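Local coordinates for protein class B carbapenemase GOB-18 (Elizabethkingia meningoseptica, PDB 5K0W) that probably hydrolyses beta-lactam antibiotics, carbapenems among them, at an active site that holds two zinc ions, at residues 36-41 / 260-265; 173-178 / 200-205; 220-225 / 277-282. One frame throughout, in Å; residues are numbered along the deposited sequence.

Following the chain from the N terminus, segment 36-41 comes first, on one edge strand of the seven-stranded sheet. It meets 260-265, so interaction 1 closes a loop of 218 residues that takes in most of both sheets. Interaction 2 lies within that span and closes a short loop of 21 residues, mostly strand, between 173-178 and 200-205 beside a zinc ion. Interaction 3 opens after interaction 2 has closed. It joins helix 218-230 to the C-terminal helix 265-284 and crosses interaction 1, because their segments alternate. Interactions 2 and 3 touch through S202 with Y222 and P173 with T225. Interaction 1 stands apart from both, away from the zinc site.

Interaction 1 of 3, residues 36-41 / 260-265; sequences EPFRIA and QLFMDK
F38 and F262 touch with their ring borders, without overlapping. The side chains come from opposite directions, one from the strand and one from the loop. F38 CE2 approaches F262 CZ at 3.6 Å and F262 CE2 at 3.7 Å. The F38 ring takes this contact at its edge. The ring centres are 5.9 Å apart and the planes are inclined at 31°. The pair is therefore neither a stack nor a T-shaped contact.

F38 CG sits between the backbone N and the carbonyl carbon (chi1 75°), which turns the ring toward the loop. F262 also starts toward the other segment, with CG anti to its carbonyl carbon. One face of the F262 ring is lined from within its own segment, where L261 CB lies 3.9 Å above the plane, over the ring centre.

I40 makes the second touch. Its CG2 methyl reaches F262 CD2 at 3.8 Å, and the two side chains cross at about a right angle. I40 and A41 form a classic beta bulge against the neighbouring strand 44-46. No hydrogen bond joins the two segments. The contact is buried apolar packing, away from the zinc site.

The strand is one edge strand of the seven-stranded sheet, and the loop leads into the C-terminal helix 265-284. R251 makes a cation-pi contact with F38, and D264 holds K250 in a salt bridge. L247 of helix 247-250 touches both phenylalanines, while I236 of strand 236-239 packs on F262 and A41. In this metallo-beta-lactamase sandwich the contact sits where edge strand 38-41, the loop before helix 265-284 and edge strand 236-239 of the other sheet come together.

Interaction 2 of 3, residues 173-178 / 200-205; sequences PGHTKG and MPSVIV. With ZN (zinc ion), chain D.
Two irregular loops pass closest at H175 and P201, whose CA atoms are 5.8 Å apart, and P201 is the centre of an inverse gamma turn, just before S202. The H175 ring is the centre of the contact. Its CG lies anti to the backbone N (chi1 -172°), and the imidazole bridges the zinc ion and S202. NE2 binds the zinc ion at 2.1 Å. ND1 lies near S202, whose OG is oblique to the ring.

Two weak hydrogen bonds start from ND1. The one to S202 OG is 3.2 Å long but bent, with an angle of 121° at the hydrogen. The one to S202 O is longer, 3.5 Å, but straighter at 151°. S202 O is shared, since Y222 OH also bonds to it. I204 adds an apolar touch, its CG2 lying 3.5 Å from H175 CE1. H175 O is held by Y136 OH.

Two waters bind the same zinc ion, and Q98 and H100 complete its site. A second zinc ion lies nearby, as expected for a dizinc class B3 enzyme. The contact thus puts a first-shell ligand against a second-shell residue. S202 offers two acceptors to one N-H. It may assist in keeping the ring turned with NE2 to the metal, though both bonds are weak.

Interaction 3 of 3, residues 220-225 / 277-282; sequences SDYAYT and KSYLNK
Y222 is the first residue of helix segment 220-225 to meet Y279. Its CB rests against Y279 CE1 at 3.5 Å. The two side chains run obliquely, with ring centres 5.8 Å apart and planes at 36°, so the rings neither stack nor meet edge to face. With CG anti to the carbonyl carbon (chi1 -87°), Y222 presents CB to Y279 while its ring leads away from helix 265-284.

A223 follows. Its CB lies 3.5 Å from Y279 OH. The same Y279 OH is 3.7 Å from A223 N, so the far end of that tyrosine sits beside the helix backbone. Y279 OH also makes a weak hydrogen bond to Q219 O, one turn back. Y279 reaches across with CG anti to its backbone N (chi1 161°), and its ring also meets that of F226.

No hydrogen bond joins the two segments; Y279 packs its ring against Y222 CB and A223, and the weak bond to Q219 O is the polar addition. This is the pairing of two helices on one outer layer of the alpha-beta-beta-alpha sandwich characteristic of metallo-beta-lactamases.

Interaction 1 of 3, residues 36-41 / 260-265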
ATOM      1  N   GLU A  36       5.688  -7.124  15.565  1.00 23.63           N
ATOM      2  CA  GLU A  36       5.577  -6.130  16.624  1.00 24.00           C
ATOM      3  C   GLU A  36       5.527  -4.701  16.057  1.00 27.32           C
ATOM      4  O   GLU A  36       6.469  -4.291  15.373  1.00 26.13           O
ATOM      5  CB  GLU A  36       6.771  -6.298  17.573  1.00 25.97           C
ATOM      6  CG  GLU A  36       6.435  -6.072  19.030  1.00 39.51           C
ATOM      7  CD  GLU A  36       7.025  -4.787  19.570  1.00 71.11           C
ATOM      8  OE1 GLU A  36       6.241  -3.906  19.992  1.00 69.33           O
ATOM      9  OE2 GLU A  36       8.270  -4.647  19.543  1.00 73.12           O
ATOM     10  N   PRO A  37       4.454  -3.913  16.324  1.00 24.39           N
ATOM     11  CA  PRO A  37       4.404  -2.545  15.779  1.00 24.19           C
ATOM     12  C   PRO A  37       5.511  -1.616  16.288  1.00 27.93           C
ATOM     13  O   PRO A  37       6.004  -1.796  17.402  1.00 29.02           O
ATOM     14  CB  PRO A  37       3.010  -2.056  16.190  1.00 25.79           C
ATOM     15  CG  PRO A  37       2.689  -2.837  17.415  1.00 30.01           C
ATOM     16  CD  PRO A  37       3.240  -4.204  17.118  1.00 25.64           C
ATOM     17  N   PHE A  38       5.922  -0.638  15.450  1.00 22.02           N
ATOM     18  CA  PHE A  38       6.959   0.338  15.782  1.00 19.56           C
ATOM     19  C   PHE A  38       6.710   1.713  15.157  1.00 20.55           C
ATOM     20  O   PHE A  38       5.922   1.845  14.224  1.00 18.67           O
ATOM     21  CB  PHE A  38       8.371  -0.206  15.438  1.00 21.00           C
ATOM     22  CG  PHE A  38       8.765  -0.227  13.981  1.00 22.39           C
ATOM     23  CD1 PHE A  38       8.335  -1.251  13.139  1.00 25.60           C
ATOM     24  CD2 PHE A  38       9.591   0.759  13.450  1.00 24.27           C
ATOM     25  CE1 PHE A  38       8.718  -1.278  11.787  1.00 26.10           C
ATOM     26  CE2 PHE A  38       9.951   0.744  12.093  1.00 26.97           C
ATOM     27  CZ  PHE A  38       9.498  -0.266  11.268  1.00 24.81           C
ATOM     28  N   ARG A  39       7.405   2.732  15.665  1.00 18.64           N
ATOM     29  CA  ARG A  39       7.341   4.100  15.169  1.00 18.76           C
ATOM     30  C   ARG A  39       8.361   4.251  14.044  1.00 24.26           C
ATOM     31  O   ARG A  39       9.556   4.013  14.268  1.00 26.16           O
ATOM     32  CB  ARG A  39       7.642   5.077  16.304  1.00 16.57           C
ATOM     33  CG  ARG A  39       7.362   6.534  15.962  1.00 21.29           C
ATOM     34  CD  ARG A  39       7.509   7.358  17.215  1.00 24.77           C
ATOM     35  NE  ARG A  39       7.501   8.789  16.940  1.00 25.44           N
ATOM     36  CZ  ARG A  39       8.208   9.681  17.624  1.00 27.14           C
ATOM     37  NH1 ARG A  39       9.000   9.293  18.622  1.00  3.00           N
ATOM     38  NH2 ARG A  39       8.145  10.965  17.307  1.00  4.43           N
ATOM     39  N   ILE A  40       7.903   4.614  12.836  1.00 19.09           N
ATOM     40  CA  ILE A  40       8.816   4.796  11.703  1.00 19.07           C
ATOM     41  C   ILE A  40       9.515   6.155  11.844  1.00 24.03           C
ATOM     42  O   ILE A  40      10.726   6.206  12.098  1.00 23.55           O
ATOM     43  CB  ILE A  40       8.122   4.575  10.322  1.00 21.77           C
ATOM     44  CG1 ILE A  40       7.608   3.143  10.216  1.00 22.01           C
ATOM     45  CG2 ILE A  40       9.068   4.905   9.144  1.00 22.80           C
ATOM     46  CD1 ILE A  40       6.415   2.974   9.320  1.00 29.57           C
ATOM     47  N   ALA A  41       8.731   7.241  11.731  1.00 22.02           N
ATOM     48  CA  ALA A  41       9.189   8.627  11.825  1.00 22.81           C
ATOM     49  C   ALA A  41       8.020   9.517  12.205  1.00 27.76           C
ATOM     50  O   ALA A  41       6.951   9.427  11.600  1.00 28.30           O
ATOM     51  CB  ALA A  41       9.755   9.083  10.488  1.00 23.59           C
ATOM     52  N   GLN A 260      16.542   6.890  10.506  1.00 17.47           N
ATOM     53  CA  GLN A 260      17.702   6.806   9.582  1.00 16.96           C
ATOM     54  C   GLN A 260      17.850   5.469   8.889  1.00 19.94           C
ATOM     55  O   GLN A 260      18.589   5.376   7.911  1.00 19.92           O
ATOM     56  CB  GLN A 260      19.017   7.188  10.274  1.00 18.19           C
ATOM     57  CG  GLN A 260      19.131   8.673  10.600  1.00 31.31           C
ATOM     58  CD  GLN A 260      18.797   8.980  12.033  1.00 52.49           C
ATOM     59  OE1 GLN A 260      18.004   8.285  12.697  1.00 47.65           O
ATOM     60  NE2 GLN A 260      19.392  10.046  12.543  1.00 44.79           N
ATOM     61  N   LEU A 261      17.147   4.435   9.389  1.00 16.37           N
ATOM     62  CA  LEU A 261      17.122   3.112   8.772  1.00 16.48           C
ATOM     63  C   LEU A 261      16.381   3.211   7.437  1.00 23.63           C
ATOM     64  O   LEU A 261      16.713   2.492   6.499  1.00 22.92           O
ATOM     65  CB  LEU A 261      16.380   2.098   9.664  1.00 15.59           C
ATOM     66  CG  LEU A 261      17.027   1.706  10.981  1.00 18.24           C
ATOM     67  CD1 LEU A 261      16.017   1.062  11.892  1.00 15.91           C
ATOM     68  CD2 LEU A 261      18.237   0.781  10.758  1.00 21.02           C
ATOM     69  N   PHE A 262      15.390   4.120   7.361  1.00 21.61           N
ATOM     70  CA  PHE A 262      14.534   4.307   6.198  1.00 22.39           C
ATOM     71  C   PHE A 262      14.899   5.514   5.330  1.00 27.08           C
ATOM     72  O   PHE A 262      14.092   5.983   4.521  1.00 26.40           O
ATOM     73  CB  PHE A 262      13.050   4.262   6.624  1.00 24.56           C
ATOM     74  CG  PHE A 262      12.789   3.140   7.600  1.00 26.24           C
ATOM     75  CD1 PHE A 262      12.838   1.809   7.188  1.00 28.93           C
ATOM     76  CD2 PHE A 262      12.586   3.407   8.950  1.00 28.60           C
ATOM     77  CE1 PHE A 262      12.658   0.765   8.101  1.00 29.47           C
ATOM     78  CE2 PHE A 262      12.388   2.364   9.862  1.00 31.34           C
ATOM     79  CZ  PHE A 262      12.419   1.052   9.429  1.00 29.31           C
ATOM     80  N   MET A 263      16.157   5.958   5.453  1.00 24.71           N
ATOM     81  CA  MET A 263      16.719   7.090   4.715  1.00 23.99           C
ATOM     82  C   MET A 263      17.737   6.605   3.687  1.00 28.17           C
ATOM     83  O   MET A 263      18.608   7.368   3.266  1.00 29.43           O
ATOM     84  CB  MET A 263      17.363   8.075   5.686  1.00 26.28           C
ATOM     85  CG  MET A 263      16.368   8.749   6.569  1.00 30.36           C
ATOM     86  SD  MET A 263      17.145  10.019   7.565  1.00 35.59           S
ATOM     87  CE  MET A 263      15.720  10.794   8.202  1.00 32.59           C
ATOM     88  N   ASP A 264      17.619   5.337   3.270  1.00 22.58           N
ATOM     89  CA  ASP A 264      18.519   4.750   2.299  1.00 21.40           C
ATOM     90  C   ASP A 264      17.961   5.013   0.904  1.00 24.20           C
ATOM     91  O   ASP A 264      17.460   4.100   0.226  1.00 23.62           O
ATOM     92  CB  ASP A 264      18.770   3.254   2.600  1.00 23.15           C
ATOM     93  CG  ASP A 264      17.533   2.361   2.676  1.00 29.32           C
ATOM     94  OD1 ASP A 264      16.449   2.871   3.050  1.00 26.20           O
ATOM     95  OD2 ASP A 264      17.659   1.139   2.395  1.00 35.75           O
ATOM     96  N   LYS A 265      18.010   6.300   0.501  1.00 20.09           N
ATOM     97  CA  LYS A 265      17.531   6.794  -0.794  1.00 20.33           C
ATOM     98  C   LYS A 265      18.121   6.026  -1.973  1.00 25.83           C
ATOM     99  O   LYS A 265      17.377   5.669  -2.878  1.00 25.54           O
ATOM    100  CB  LYS A 265      17.794   8.297  -0.949  1.00 23.17           C
ATOM    101  CG  LYS A 265      16.960   9.182  -0.051  1.00 43.94           C
ATOM    102  CD  LYS A 265      16.772  10.554  -0.683  1.00 52.19           C
ATOM    103  CE  LYS A 265      17.291  11.655   0.205  1.00 64.58           C
ATOM    104  NZ  LYS A 265      16.845  12.994  -0.267  1.00 72.28           N
TER

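Interaction 2 of 3, residues 173-178 / 200-205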
ATOM      1  N   PRO A 173       0.470   3.722 -11.756  1.00 20.41           N
ATOM      2  CA  PRO A 173      -0.183   2.494 -12.255  1.00 19.96           C
ATOM      3  C   PRO A 173       0.750   1.406 -12.791  1.00 22.72           C
ATOM      4  O   PRO A 173       1.953   1.599 -12.894  1.00 23.09           O
ATOM      5  CB  PRO A 173      -1.140   3.018 -13.330  1.00 21.61           C
ATOM      6  CG  PRO A 173      -0.493   4.259 -13.835  1.00 26.04           C
ATOM      7  CD  PRO A 173       0.209   4.870 -12.657  1.00 22.13           C
ATOM      8  N   GLY A 174       0.170   0.264 -13.118  1.00 17.63           N
ATOM      9  CA  GLY A 174       0.887  -0.872 -13.662  1.00 16.11           C
ATOM     10  C   GLY A 174       0.615  -2.106 -12.846  1.00 18.36           C
ATOM     11  O   GLY A 174      -0.008  -3.038 -13.331  1.00 16.79           O
ATOM     12  N   HIS A 175       1.075  -2.124 -11.593  1.00 15.80           N
ATOM     13  CA  HIS A 175       0.879  -3.262 -10.716  1.00 15.77           C
ATOM     14  C   HIS A 175      -0.629  -3.573 -10.621  1.00 20.06           C
ATOM     15  O   HIS A 175      -1.038  -4.736 -10.649  1.00 20.67           O
ATOM     16  CB  HIS A 175       1.539  -3.013  -9.360  1.00 16.91           C
ATOM     17  CG  HIS A 175       1.542  -4.224  -8.479  1.00 20.50           C
ATOM     18  ND1 HIS A 175       2.566  -5.159  -8.536  1.00 22.48           N
ATOM     19  CD2 HIS A 175       0.622  -4.631  -7.568  1.00 21.89           C
ATOM     20  CE1 HIS A 175       2.253  -6.089  -7.641  1.00 21.84           C
ATOM     21  NE2 HIS A 175       1.086  -5.815  -7.035  1.00 21.99           N
ATOM     22  N   THR A 176      -1.435  -2.520 -10.518  1.00 16.22           N
ATOM     23  CA  THR A 176      -2.892  -2.484 -10.584  1.00 15.78           C
ATOM     24  C   THR A 176      -3.139  -1.213 -11.422  1.00 21.03           C
ATOM     25  O   THR A 176      -2.227  -0.372 -11.554  1.00 20.04           O
ATOM     26  CB  THR A 176      -3.603  -2.482  -9.212  1.00 14.46           C
ATOM     27  OG1 THR A 176      -3.291  -1.291  -8.507  1.00 13.84           O
ATOM     28  CG2 THR A 176      -3.313  -3.709  -8.372  1.00  7.36           C
ATOM     29  N   LYS A 177      -4.343  -1.085 -12.017  1.00 17.50           N
ATOM     30  CA  LYS A 177      -4.721   0.073 -12.834  1.00 16.21           C
ATOM     31  C   LYS A 177      -4.620   1.376 -12.023  1.00 21.05           C
ATOM     32  O   LYS A 177      -4.240   2.405 -12.569  1.00 22.71           O
ATOM     33  CB  LYS A 177      -6.129  -0.123 -13.445  1.00 17.46           C
ATOM     34  CG  LYS A 177      -6.176  -1.201 -14.537  1.00  6.51           C
ATOM     35  CD  LYS A 177      -7.547  -1.496 -15.024  1.00 12.21           C
ATOM     36  CE  LYS A 177      -7.528  -2.395 -16.239  1.00 28.88           C
ATOM     37  NZ  LYS A 177      -8.751  -3.234 -16.321  1.00 40.67           N
ATOM     38  N   GLY A 178      -4.901   1.303 -10.727  1.00 16.90           N
ATOM     39  CA  GLY A 178      -4.825   2.453  -9.838  1.00 16.99           C
ATOM     40  C   GLY A 178      -3.866   2.316  -8.674  1.00 21.76           C
ATOM     41  O   GLY A 178      -4.148   2.821  -7.586  1.00 20.98           O
ATOM     42  N   MET A 200       5.989  -0.198  -5.311  1.00 18.64           N
ATOM     43  CA  MET A 200       7.022  -0.614  -6.255  1.00 19.66           C
ATOM     44  C   MET A 200       6.438  -1.198  -7.548  1.00 25.80           C
ATOM     45  O   MET A 200       5.551  -2.051  -7.489  1.00 26.27           O
ATOM     46  CB  MET A 200       8.066  -1.550  -5.606  1.00 22.23           C
ATOM     47  CG  MET A 200       8.792  -0.940  -4.395  1.00 25.32           C
ATOM     48  SD  MET A 200       9.500   0.719  -4.669  1.00 28.84           S
ATOM     49  CE  MET A 200      11.011   0.313  -5.657  1.00 26.13           C
ATOM     50  N   PRO A 201       6.865  -0.674  -8.719  1.00 22.37           N
ATOM     51  CA  PRO A 201       6.254  -1.112  -9.977  1.00 22.18           C
ATOM     52  C   PRO A 201       6.732  -2.453 -10.545  1.00 26.23           C
ATOM     53  O   PRO A 201       7.421  -2.505 -11.564  1.00 27.19           O
ATOM     54  CB  PRO A 201       6.480   0.090 -10.898  1.00 24.06           C
ATOM     55  CG  PRO A 201       7.743   0.708 -10.394  1.00 27.67           C
ATOM     56  CD  PRO A 201       7.875   0.387  -8.944  1.00 22.94           C
ATOM     57  N   SER A 202       6.334  -3.549  -9.894  1.00 22.51           N
ATOM     58  CA  SER A 202       6.627  -4.920 -10.342  1.00 21.49           C
ATOM     59  C   SER A 202       5.584  -5.420 -11.368  1.00 23.82           C
ATOM     60  O   SER A 202       4.474  -4.882 -11.431  1.00 22.01           O
ATOM     61  CB  SER A 202       6.737  -5.867  -9.150  1.00 23.34           C
ATOM     62  OG  SER A 202       5.727  -5.627  -8.186  1.00 29.31           O
ATOM     63  N   VAL A 203       5.961  -6.428 -12.183  1.00 21.62           N
ATOM     64  CA  VAL A 203       5.095  -7.026 -13.220  1.00 21.81           C
ATOM     65  C   VAL A 203       4.575  -8.396 -12.759  1.00 26.34           C
ATOM     66  O   VAL A 203       5.376  -9.302 -12.541  1.00 24.61           O
ATOM     67  CB  VAL A 203       5.752  -7.059 -14.641  1.00 25.01           C
ATOM     68  CG1 VAL A 203       4.829  -7.711 -15.678  1.00 25.00           C
ATOM     69  CG2 VAL A 203       6.144  -5.662 -15.094  1.00 24.39           C
ATOM     70  N   ILE A 204       3.232  -8.539 -12.636  1.00 25.16           N
ATOM     71  CA  ILE A 204       2.548  -9.773 -12.193  1.00 25.80           C
ATOM     72  C   ILE A 204       2.082 -10.707 -13.330  1.00 29.69           C
ATOM     73  O   ILE A 204       1.753 -11.874 -13.068  1.00 31.31           O
ATOM     74  CB  ILE A 204       1.434  -9.485 -11.155  1.00 29.43           C
ATOM     75  CG1 ILE A 204       0.234  -8.719 -11.785  1.00 29.76           C
ATOM     76  CG2 ILE A 204       2.039  -8.726  -9.958  1.00 31.12           C
ATOM     77  CD1 ILE A 204      -0.966  -8.539 -10.902  1.00 37.48           C
ATOM     78  N   VAL A 205       2.055 -10.189 -14.576  1.00 24.37           N
ATOM     79  CA  VAL A 205       1.663 -10.956 -15.768  1.00 24.26           C
ATOM     80  C   VAL A 205       2.853 -11.682 -16.399  1.00 32.88           C
ATOM     81  O   VAL A 205       3.923 -11.098 -16.603  1.00 33.74           O
ATOM     82  CB  VAL A 205       0.813 -10.186 -16.819  1.00 26.67           C
ATOM     83  CG1 VAL A 205      -0.566  -9.860 -16.277  1.00 26.24           C
ATOM     84  CG2 VAL A 205       1.518  -8.929 -17.332  1.00 26.21           C
TER
HETATM   85 ZN    ZN D 302      -0.073  -6.786  -5.634  1.00 25.92          ZN
HETATM   86  O   HOH W   1       1.536  -7.214  -4.396  1.00 29.18           O
HETATM   87  O   HOH W   2       0.436  -8.784  -6.427  1.00 23.51           O

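Interaction 3 of 3, residues 220-225 / 277-282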
ATOM      1  N   SER A 220       2.184   1.360 -21.327  1.00 14.52           N
ATOM      2  CA  SER A 220       2.332   2.815 -21.216  1.00 13.96           C
ATOM      3  C   SER A 220       2.234   3.283 -19.760  1.00 17.63           C
ATOM      4  O   SER A 220       2.987   4.178 -19.366  1.00 17.43           O
ATOM      5  CB  SER A 220       1.305   3.541 -22.081  1.00 17.62           C
ATOM      6  OG  SER A 220      -0.009   3.020 -21.967  1.00 21.21           O
ATOM      7  N   ASP A 221       1.336   2.652 -18.953  1.00 13.10           N
ATOM      8  CA  ASP A 221       1.153   2.998 -17.541  1.00 12.22           C
ATOM      9  C   ASP A 221       2.433   2.849 -16.733  1.00 14.99           C
ATOM     10  O   ASP A 221       2.896   3.850 -16.204  1.00 13.99           O
ATOM     11  CB  ASP A 221      -0.044   2.269 -16.932  1.00 14.39           C
ATOM     12  CG  ASP A 221      -1.356   3.034 -17.030  1.00 25.12           C
ATOM     13  OD1 ASP A 221      -1.346   4.175 -17.562  1.00 26.64           O
ATOM     14  OD2 ASP A 221      -2.378   2.531 -16.500  1.00 28.90           O
ATOM     15  N   TYR A 222       3.061   1.634 -16.750  1.00 12.00           N
ATOM     16  CA  TYR A 222       4.368   1.293 -16.158  1.00 11.35           C
ATOM     17  C   TYR A 222       5.467   2.276 -16.645  1.00 15.95           C
ATOM     18  O   TYR A 222       6.314   2.722 -15.849  1.00 14.44           O
ATOM     19  CB  TYR A 222       4.800  -0.137 -16.596  1.00 11.97           C
ATOM     20  CG  TYR A 222       4.287  -1.279 -15.739  1.00 13.34           C
ATOM     21  CD1 TYR A 222       4.674  -1.408 -14.406  1.00 14.40           C
ATOM     22  CD2 TYR A 222       3.451  -2.254 -16.271  1.00 14.19           C
ATOM     23  CE1 TYR A 222       4.191  -2.444 -13.613  1.00 14.05           C
ATOM     24  CE2 TYR A 222       2.958  -3.294 -15.483  1.00 14.32           C
ATOM     25  CZ  TYR A 222       3.358  -3.403 -14.164  1.00 16.27           C
ATOM     26  OH  TYR A 222       2.896  -4.440 -13.396  1.00 14.91           O
ATOM     27  N   ALA A 223       5.457   2.578 -17.972  1.00 12.61           N
ATOM     28  CA  ALA A 223       6.429   3.482 -18.582  1.00 12.50           C
ATOM     29  C   ALA A 223       6.366   4.874 -17.934  1.00 16.30           C
ATOM     30  O   ALA A 223       7.413   5.428 -17.585  1.00 15.95           O
ATOM     31  CB  ALA A 223       6.227   3.553 -20.087  1.00 12.71           C
ATOM     32  N   TYR A 224       5.143   5.390 -17.701  1.00 12.45           N
ATOM     33  CA  TYR A 224       4.932   6.666 -17.037  1.00 12.96           C
ATOM     34  C   TYR A 224       5.485   6.537 -15.602  1.00 18.78           C
ATOM     35  O   TYR A 224       6.371   7.307 -15.221  1.00 18.00           O
ATOM     36  CB  TYR A 224       3.432   6.996 -17.037  1.00 15.15           C
ATOM     37  CG  TYR A 224       3.004   8.048 -16.031  1.00 18.08           C
ATOM     38  CD1 TYR A 224       2.589   7.689 -14.746  1.00 20.11           C
ATOM     39  CD2 TYR A 224       2.951   9.394 -16.383  1.00 18.29           C
ATOM     40  CE1 TYR A 224       2.187   8.654 -13.820  1.00 21.92           C
ATOM     41  CE2 TYR A 224       2.535  10.364 -15.474  1.00 19.42           C
ATOM     42  CZ  TYR A 224       2.155   9.992 -14.192  1.00 29.64           C
ATOM     43  OH  TYR A 224       1.738  10.963 -13.307  1.00 31.90           O
ATOM     44  N   THR A 225       4.979   5.513 -14.844  1.00 15.53           N
ATOM     45  CA  THR A 225       5.327   5.149 -13.471  1.00 14.22           C
ATOM     46  C   THR A 225       6.819   5.169 -13.209  1.00 16.93           C
ATOM     47  O   THR A 225       7.226   5.761 -12.211  1.00 16.58           O
ATOM     48  CB  THR A 225       4.628   3.855 -13.060  1.00 19.01           C
ATOM     49  OG1 THR A 225       3.241   4.080 -13.175  1.00 22.67           O
ATOM     50  CG2 THR A 225       4.908   3.456 -11.608  1.00 17.48           C
ATOM     51  N   LYS A 277      14.681  -2.210 -15.563  1.00 27.91           N
ATOM     52  CA  LYS A 277      15.541  -3.139 -16.326  1.00 27.94           C
ATOM     53  C   LYS A 277      14.753  -4.380 -16.739  1.00 31.49           C
ATOM     54  O   LYS A 277      14.783  -4.752 -17.910  1.00 32.03           O
ATOM     55  CB  LYS A 277      16.792  -3.542 -15.512  1.00 30.54           C
ATOM     56  CG  LYS A 277      18.032  -2.745 -15.861  1.00 39.23           C
ATOM     57  CD  LYS A 277      19.101  -2.837 -14.769  1.00 49.22           C
ATOM     58  CE  LYS A 277      20.427  -2.356 -15.309  1.00 58.14           C
ATOM     59  NZ  LYS A 277      21.379  -1.990 -14.226  1.00 62.44           N
ATOM     60  N   SER A 278      14.013  -4.991 -15.796  1.00 28.63           N
ATOM     61  CA  SER A 278      13.201  -6.167 -16.125  1.00 28.79           C
ATOM     62  C   SER A 278      11.944  -5.780 -16.917  1.00 34.19           C
ATOM     63  O   SER A 278      11.539  -6.541 -17.796  1.00 35.24           O
ATOM     64  CB  SER A 278      12.908  -7.048 -14.911  1.00 29.98           C
ATOM     65  OG  SER A 278      12.229  -6.338 -13.899  1.00 38.44           O
ATOM     66  N   TYR A 279      11.397  -4.561 -16.676  1.00 30.11           N
ATOM     67  CA  TYR A 279      10.231  -4.070 -17.416  1.00 30.20           C
ATOM     68  C   TYR A 279      10.562  -3.945 -18.909  1.00 33.14           C
ATOM     69  O   TYR A 279       9.793  -4.424 -19.750  1.00 32.09           O
ATOM     70  CB  TYR A 279       9.710  -2.739 -16.839  1.00 31.81           C
ATOM     71  CG  TYR A 279       8.829  -1.971 -17.800  1.00 34.91           C
ATOM     72  CD1 TYR A 279       7.550  -2.425 -18.123  1.00 37.00           C
ATOM     73  CD2 TYR A 279       9.286  -0.817 -18.422  1.00 36.45           C
ATOM     74  CE1 TYR A 279       6.754  -1.751 -19.048  1.00 36.70           C
ATOM     75  CE2 TYR A 279       8.491  -0.124 -19.338  1.00 37.84           C
ATOM     76  CZ  TYR A 279       7.228  -0.600 -19.652  1.00 44.55           C
ATOM     77  OH  TYR A 279       6.451   0.081 -20.556  1.00 44.81           O
ATOM     78  N   LEU A 280      11.723  -3.316 -19.221  1.00 28.62           N
ATOM     79  CA  LEU A 280      12.198  -3.130 -20.586  1.00 27.74           C
ATOM     80  C   LEU A 280      12.555  -4.459 -21.206  1.00 32.33           C
ATOM     81  O   LEU A 280      12.256  -4.660 -22.381  1.00 32.64           O
ATOM     82  CB  LEU A 280      13.384  -2.159 -20.671  1.00 27.36           C
ATOM     83  CG  LEU A 280      13.100  -0.704 -20.306  1.00 31.53           C
ATOM     84  CD1 LEU A 280      14.360  -0.012 -19.765  1.00 31.12           C
ATOM     85  CD2 LEU A 280      12.467   0.062 -21.473  1.00 31.44           C
ATOM     86  N   ASN A 281      13.143  -5.386 -20.421  1.00 28.60           N
ATOM     87  CA  ASN A 281      13.497  -6.708 -20.929  1.00 28.40           C
ATOM     88  C   ASN A 281      12.257  -7.486 -21.332  1.00 32.06           C
ATOM     89  O   ASN A 281      12.296  -8.272 -22.285  1.00 32.29           O
ATOM     90  CB  ASN A 281      14.339  -7.483 -19.937  1.00 30.36           C
ATOM     91  CG  ASN A 281      15.408  -8.266 -20.618  1.00 62.96           C
ATOM     92  OD1 ASN A 281      16.408  -7.713 -21.073  1.00 57.73           O
ATOM     93  ND2 ASN A 281      15.184  -9.561 -20.750  1.00 59.57           N
ATOM     94  N   LYS A 282      11.132  -7.222 -20.641  1.00 27.92           N
ATOM     95  CA  LYS A 282       9.841  -7.843 -20.948  1.00 27.35           C
ATOM     96  C   LYS A 282       9.271  -7.269 -22.271  1.00 32.78           C
ATOM     97  O   LYS A 282       8.847  -8.045 -23.135  1.00 31.17           O
ATOM     98  CB  LYS A 282       8.853  -7.685 -19.769  1.00 27.30           C
ATOM     99  CG  LYS A 282       7.459  -8.199 -20.073  1.00 24.33           C
ATOM    100  CD  LYS A 282       6.735  -8.701 -18.853  1.00 31.25           C
ATOM    101  CE  LYS A 282       5.346  -9.204 -19.181  1.00 40.86           C
ATOM    102  NZ  LYS A 282       5.368 -10.517 -19.866  1.00 41.88           N
TER